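Local structure of hypothetical membrane protein (Corynebacterium glutamicum, 6JS9) at residues F49-N54 with V66-S71; Q102-L107 with D128-D133. The protein binds heme through the N-terminal domain of HtaA, described here, and probably passes it on within the heme uptake machinery of Corynebacteria. All blocks are in the same frame, centred on the assembly; numbering follows the deposited sequence.

Contact 1. Residues F49-N54 with V66-S71; sequences FTPRTN and VEFNGS
Two backbone hydrogen bonds flank the pairing of Pro51 with Phe68. Asn69 N gives its hydrogen to Thr50 O at 2.7 Å, and Arg52 N reaches Glu67 O at 2.8 Å, almost straight at 173°. Between them Phe68 CA adds a C-H...O contact to Thr50 O, so that this carbonyl is approached by two neighbouring residues. A second polar layer is built by side chains around Asn69. Its OD1 accepts from Arg52 NE at 3.1 Å; the oxygen lies in the guanidinium plane, whereas the nitrogen stands above the plane of the amide carbonyl. Asn69 ND2 turns the other way, to Thr50 OG1, in a weak bond of 3.5 Å. The Arg52 chain, bent at chi3 (-103°), brings one guanidinium face over Phe68 O and NH1 toward Glu67 OE1, a long salt bridge of 3.9 Å. Arg52 NH2 also has a long, weak ion pair with Asp91. These bonds belong to the antiparallel beta hairpin of strands 48-58 and 63-79, part of the large antiparallel sheet of this heme-binding domain; Pro51 and Phe68 form its non-hydrogen-bonded pair here, with diverging side chains. Among apolar contacts, Phe49 CB meets Phe68 CB at 3.8 Å, and Pro51 CB touches Val66 CG1 at 4.0 Å; Leu180 of strand 177-183 packs on Pro51, Val66 and Phe68. The Phe49 ring turns its edge to Asn69 O and Gly70 CA, with CD1 3.9 Å from that CA.

Contact 2. Residues Q102-L107 with D128-D133; sequences QLVVDL and DIVLAD
Gln102 lies alongside Asp133, the two side chains pointing the same way with amide and carboxylate planes only 8° apart; NE2 of Gln102 also rests against Val130 CG1 at 3.7 Å. Next, Leu103 N donates to Ala132 O at 2.9 Å. Leu103 O takes Leu131 N at 2.9 Å and, weakly, Ala132 N: two residues facing one, a classic beta bulge in this antiparallel pair of strands. Val104 sits on the same side of the sheet as Gln102 and Val130, and its CG2 meets Val130 CG2 at 4.1 Å. On the other side, Val105 places CG2 between its backbone N and carbonyl carbon (chi1 -58° to CG1), 4.2 Å from CD2 of Leu131, which also packs on Trp15 and Phe163. Val105 exchanges two backbone bonds with Ile129, and since Asp128 faces it too, a G1 bulge forms where the chain turns its corner. Asp106 OD1 then accepts Asp128 N at 2.9 Å, on its anti side but tilted 30° out of the carboxylate plane. Carboxylates of Asp128, Asp91 and Asp127 crowd Asp106 and could raise its pKa, while the hydrogen bond from the Asp128 N-H and Lys93, a long, weak ion partner of Asp128, would partly offset this.

How the contacts relate
Contact 1 closes before contact 2 opens along the chain, yet both belong to the same curled antiparallel sheet. Their centres are 14 Å apart and their nearest atoms about 6 Å, without touching. Strand 82-97 bridges them, pairing with strand 63-79 on one side and strand 100-110 on the other: Ile92 packs on both Phe49 of contact 1 and Val105 of contact 2. Asp91 is a long, weak ion partner of Arg52 but a like-charged neighbour of Asp106, and Lys93 forms weak, long ion pairs with Glu67 and Asp128. Contact 2 is nearer the heme: the side chain of Leu131 is about 10 Å from it and about 8 Å from that of the heme-binding Tyr167. Contact 1 lies away from the heme-binding residues.

Contact 1. Residues F49-N54 with V66-S71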
loop_
_atom_site.group_PDB
_atom_site.type_symbol
_atom_site.label_atom_id
_atom_site.label_comp_id
_atom_site.label_asym_id
_atom_site.label_seq_id
_atom_site.Cartn_x
_atom_site.Cartn_y
_atom_site.Cartn_z
ATOM N N PHE A 49 8.847 2.773 -1.816
ATOM C CA PHE A 49 8.244 3.666 -2.802
ATOM C C PHE A 49 8.808 5.077 -2.639
ATOM O O PHE A 49 8.772 5.640 -1.538
ATOM C CB PHE A 49 6.721 3.695 -2.644
ATOM C CG PHE A 49 6.086 2.316 -2.628
ATOM C CD1 PHE A 49 5.712 1.688 -3.818
ATOM C CD2 PHE A 49 5.874 1.653 -1.432
ATOM C CE1 PHE A 49 5.123 0.413 -3.813
ATOM C CE2 PHE A 49 5.281 0.367 -1.422
ATOM C CZ PHE A 49 4.911 -0.244 -2.616
ATOM N N THR A 50 9.325 5.671 -3.767
ATOM C CA THR A 50 9.909 7.005 -3.722
ATOM C C THR A 50 8.843 8.078 -3.959
ATOM O O THR A 50 7.877 7.840 -4.688
ATOM C CB THR A 50 11.005 7.140 -4.776
ATOM O OG1 THR A 50 10.430 6.998 -6.080
ATOM C CG2 THR A 50 12.065 6.081 -4.569
ATOM N N PRO A 51 8.998 9.269 -3.360
ATOM C CA PRO A 51 8.018 10.346 -3.588
ATOM C C PRO A 51 8.060 10.845 -5.027
ATOM O O PRO A 51 9.129 11.001 -5.621
ATOM C CB PRO A 51 8.453 11.454 -2.615
ATOM C CG PRO A 51 9.561 10.870 -1.781
ATOM C CD PRO A 51 10.127 9.709 -2.520
ATOM N N ARG A 52 6.885 11.119 -5.580
ATOM C CA ARG A 52 6.792 11.573 -6.964
ATOM C C ARG A 52 7.065 13.073 -7.076
ATOM O O ARG A 52 6.565 13.868 -6.278
ATOM C CB ARG A 52 5.404 11.250 -7.512
ATOM C CG ARG A 52 5.385 10.838 -8.954
ATOM C CD ARG A 52 3.978 10.498 -9.367
ATOM N NE ARG A 52 3.746 9.060 -9.451
ATOM C CZ ARG A 52 2.532 8.519 -9.448
ATOM N NH1 ARG A 52 1.472 9.309 -9.344
ATOM N NH2 ARG A 52 2.372 7.202 -9.538
ATOM N N THR A 53 7.856 13.462 -8.079
ATOM C CA THR A 53 8.030 14.886 -8.353
ATOM C C THR A 53 6.666 15.521 -8.568
ATOM O O THR A 53 5.778 14.912 -9.174
ATOM C CB THR A 53 8.898 15.116 -9.585
ATOM O OG1 THR A 53 10.166 14.487 -9.407
ATOM C CG2 THR A 53 9.107 16.615 -9.820
ATOM N N ASN A 54 6.508 16.742 -8.056
ATOM C CA ASN A 54 5.240 17.454 -7.910
ATOM C C ASN A 54 4.208 16.675 -7.111
ATOM O O ASN A 54 3.035 17.044 -7.115
ATOM C CB ASN A 54 4.617 17.834 -9.258
ATOM C CG ASN A 54 5.378 18.909 -9.978
ATOM O OD1 ASN A 54 6.164 19.650 -9.376
ATOM N ND2 ASN A 54 5.140 19.016 -11.286
ATOM N N VAL A 66 1.334 12.987 0.099
ATOM C CA VAL A 66 2.503 12.694 -0.724
ATOM C C VAL A 66 2.174 11.518 -1.637
ATOM O O VAL A 66 1.806 10.433 -1.161
ATOM C CB VAL A 66 3.747 12.406 0.125
ATOM C CG1 VAL A 66 4.937 12.124 -0.778
ATOM C CG2 VAL A 66 4.039 13.579 1.037
ATOM N N GLU A 67 2.297 11.736 -2.945
ATOM C CA GLU A 67 2.113 10.677 -3.927
ATOM C C GLU A 67 3.456 10.012 -4.197
ATOM O O GLU A 67 4.491 10.683 -4.233
ATOM C CB GLU A 67 1.536 11.243 -5.223
ATOM C CG GLU A 67 0.150 11.840 -5.065
ATOM C CD GLU A 67 -0.387 12.390 -6.369
ATOM O OE1 GLU A 67 0.395 12.498 -7.343
ATOM O OE2 GLU A 67 -1.593 12.705 -6.421
ATOM N N PHE A 68 3.431 8.697 -4.400
ATOM C CA PHE A 68 4.634 7.885 -4.543
ATOM C C PHE A 68 4.683 7.201 -5.903
ATOM O O PHE A 68 3.649 6.929 -6.517
ATOM C CB PHE A 68 4.703 6.810 -3.440
ATOM C CG PHE A 68 4.952 7.374 -2.074
ATOM C CD1 PHE A 68 3.895 7.805 -1.284
ATOM C CD2 PHE A 68 6.251 7.503 -1.589
ATOM C CE1 PHE A 68 4.115 8.355 -0.027
ATOM C CE2 PHE A 68 6.487 8.047 -0.329
ATOM C CZ PHE A 68 5.413 8.471 0.455
ATOM N N ASN A 69 5.904 6.936 -6.371
ATOM C CA ASN A 69 6.119 6.062 -7.512
ATOM C C ASN A 69 6.082 4.613 -7.066
ATOM O O ASN A 69 6.624 4.264 -6.014
ATOM C CB ASN A 69 7.472 6.338 -8.160
ATOM C CG ASN A 69 7.501 7.664 -8.866
ATOM O OD1 ASN A 69 6.646 7.945 -9.713
ATOM N ND2 ASN A 69 8.472 8.499 -8.516
ATOM N N GLY A 70 5.461 3.771 -7.873
ATOM C CA GLY A 70 5.586 2.335 -7.709
ATOM C C GLY A 70 4.262 1.609 -7.811
ATOM O O GLY A 70 3.185 2.184 -7.649
ATOM N N SER A 71 4.348 0.306 -8.082
ATOM C CA SER A 71 3.175 -0.565 -8.089
ATOM C C SER A 71 3.579 -1.941 -7.581
ATOM O O SER A 71 4.758 -2.306 -7.610
ATOM C CB SER A 71 2.560 -0.678 -9.487
ATOM O OG SER A 71 3.480 -1.291 -10.378
#

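Contact 2. Residues Q102-L107 with D128-D133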
loop_
_atom_site.group_PDB
_atom_site.type_symbol
_atom_site.label_atom_id
_atom_site.label_comp_id
_atom_site.label_asym_id
_atom_site.label_seq_id
_atom_site.Cartn_x
_atom_site.Cartn_y
_atom_site.Cartn_z
ATOM N N GLN A 102 -3.234 8.098 6.445
ATOM C CA GLN A 102 -3.950 7.077 5.689
ATOM C C GLN A 102 -3.106 6.648 4.498
ATOM O O GLN A 102 -2.443 7.476 3.865
ATOM C CB GLN A 102 -5.292 7.609 5.209
ATOM C CG GLN A 102 -6.209 7.935 6.346
ATOM C CD GLN A 102 -7.528 8.451 5.875
ATOM O OE1 GLN A 102 -7.588 9.434 5.130
ATOM N NE2 GLN A 102 -8.605 7.798 6.301
ATOM N N LEU A 103 -3.118 5.358 4.200
ATOM C CA LEU A 103 -2.468 4.829 3.010
ATOM C C LEU A 103 -3.543 4.595 1.959
ATOM O O LEU A 103 -4.442 3.776 2.167
ATOM C CB LEU A 103 -1.722 3.527 3.318
ATOM C CG LEU A 103 -0.410 3.625 4.090
ATOM C CD1 LEU A 103 0.106 2.242 4.498
ATOM C CD2 LEU A 103 0.639 4.362 3.271
ATOM N N VAL A 104 -3.461 5.322 0.845
ATOM C CA VAL A 104 -4.472 5.291 -0.209
ATOM C C VAL A 104 -3.858 4.673 -1.454
ATOM O O VAL A 104 -2.710 4.971 -1.799
ATOM C CB VAL A 104 -4.995 6.708 -0.487
ATOM C CG1 VAL A 104 -6.085 6.686 -1.552
ATOM C CG2 VAL A 104 -5.515 7.303 0.804
ATOM N N VAL A 105 -4.613 3.791 -2.119
ATOM C CA VAL A 105 -4.138 3.085 -3.303
ATOM C C VAL A 105 -5.246 3.026 -4.344
ATOM O O VAL A 105 -6.436 3.188 -4.047
ATOM C CB VAL A 105 -3.656 1.642 -3.001
ATOM C CG1 VAL A 105 -2.539 1.635 -1.959
ATOM C CG2 VAL A 105 -4.812 0.783 -2.569
ATOM N N ASP A 106 -4.831 2.805 -5.585
ATOM C CA ASP A 106 -5.723 2.343 -6.632
ATOM C C ASP A 106 -5.542 0.836 -6.741
ATOM O O ASP A 106 -4.418 0.330 -6.677
ATOM C CB ASP A 106 -5.415 3.008 -7.980
ATOM C CG ASP A 106 -5.832 4.480 -8.045
ATOM O OD1 ASP A 106 -6.409 5.020 -7.073
ATOM O OD2 ASP A 106 -5.584 5.106 -9.098
ATOM N N LEU A 107 -6.648 0.120 -6.885
ATOM C CA LEU A 107 -6.624 -1.330 -6.962
ATOM C C LEU A 107 -7.282 -1.776 -8.254
ATOM O O LEU A 107 -8.328 -1.249 -8.647
ATOM C CB LEU A 107 -7.359 -1.978 -5.772
ATOM C CG LEU A 107 -6.625 -2.052 -4.435
ATOM C CD1 LEU A 107 -7.483 -2.792 -3.447
ATOM C CD2 LEU A 107 -5.287 -2.746 -4.585
ATOM N N ASP A 128 -8.750 5.124 -5.448
ATOM C CA ASP A 128 -8.720 5.986 -4.259
ATOM C C ASP A 128 -9.297 5.283 -3.029
ATOM O O ASP A 128 -10.089 5.848 -2.273
ATOM C CB ASP A 128 -9.460 7.301 -4.523
ATOM C CG ASP A 128 -8.956 8.013 -5.756
ATOM O OD1 ASP A 128 -7.737 8.320 -5.817
ATOM O OD2 ASP A 128 -9.786 8.243 -6.667
ATOM N N ILE A 129 -8.898 4.038 -2.833
ATOM C CA ILE A 129 -9.368 3.253 -1.700
ATOM C C ILE A 129 -8.453 3.536 -0.526
ATOM O O ILE A 129 -7.228 3.419 -0.648
ATOM C CB ILE A 129 -9.374 1.748 -2.032
ATOM C CG1 ILE A 129 -10.277 1.471 -3.232
ATOM C CG2 ILE A 129 -9.830 0.921 -0.833
ATOM C CD1 ILE A 129 -11.747 1.832 -3.025
ATOM N N VAL A 130 -9.029 3.895 0.619
ATOM C CA VAL A 130 -8.220 3.973 1.833
ATOM C C VAL A 130 -7.977 2.545 2.314
ATOM O O VAL A 130 -8.874 1.890 2.850
ATOM C CB VAL A 130 -8.870 4.827 2.928
ATOM C CG1 VAL A 130 -7.987 4.819 4.157
ATOM C CG2 VAL A 130 -9.069 6.268 2.452
ATOM N N LEU A 131 -6.753 2.064 2.132
ATOM C CA LEU A 131 -6.426 0.682 2.446
ATOM C C LEU A 131 -6.099 0.478 3.924
ATOM O O LEU A 131 -6.398 -0.580 4.484
ATOM C CB LEU A 131 -5.240 0.241 1.584
ATOM C CG LEU A 131 -4.771 -1.204 1.712
ATOM C CD1 LEU A 131 -5.923 -2.173 1.492
ATOM C CD2 LEU A 131 -3.618 -1.473 0.735
ATOM N N ALA A 132 -5.466 1.460 4.563
ATOM C CA ALA A 132 -5.005 1.308 5.937
ATOM C C ALA A 132 -4.960 2.665 6.623
ATOM O O ALA A 132 -4.671 3.687 5.994
ATOM C CB ALA A 132 -3.611 0.659 6.009
ATOM N N ASP A 133 -5.253 2.649 7.924
ATOM C CA ASP A 133 -5.003 3.769 8.823
ATOM C C ASP A 133 -3.658 3.562 9.506
ATOM O O ASP A 133 -3.315 2.442 9.900
ATOM C CB ASP A 133 -6.102 3.872 9.883
ATOM C CG ASP A 133 -7.419 4.407 9.332
ATOM O OD1 ASP A 133 -7.413 5.482 8.691
ATOM O OD2 ASP A 133 -8.463 3.758 9.567
#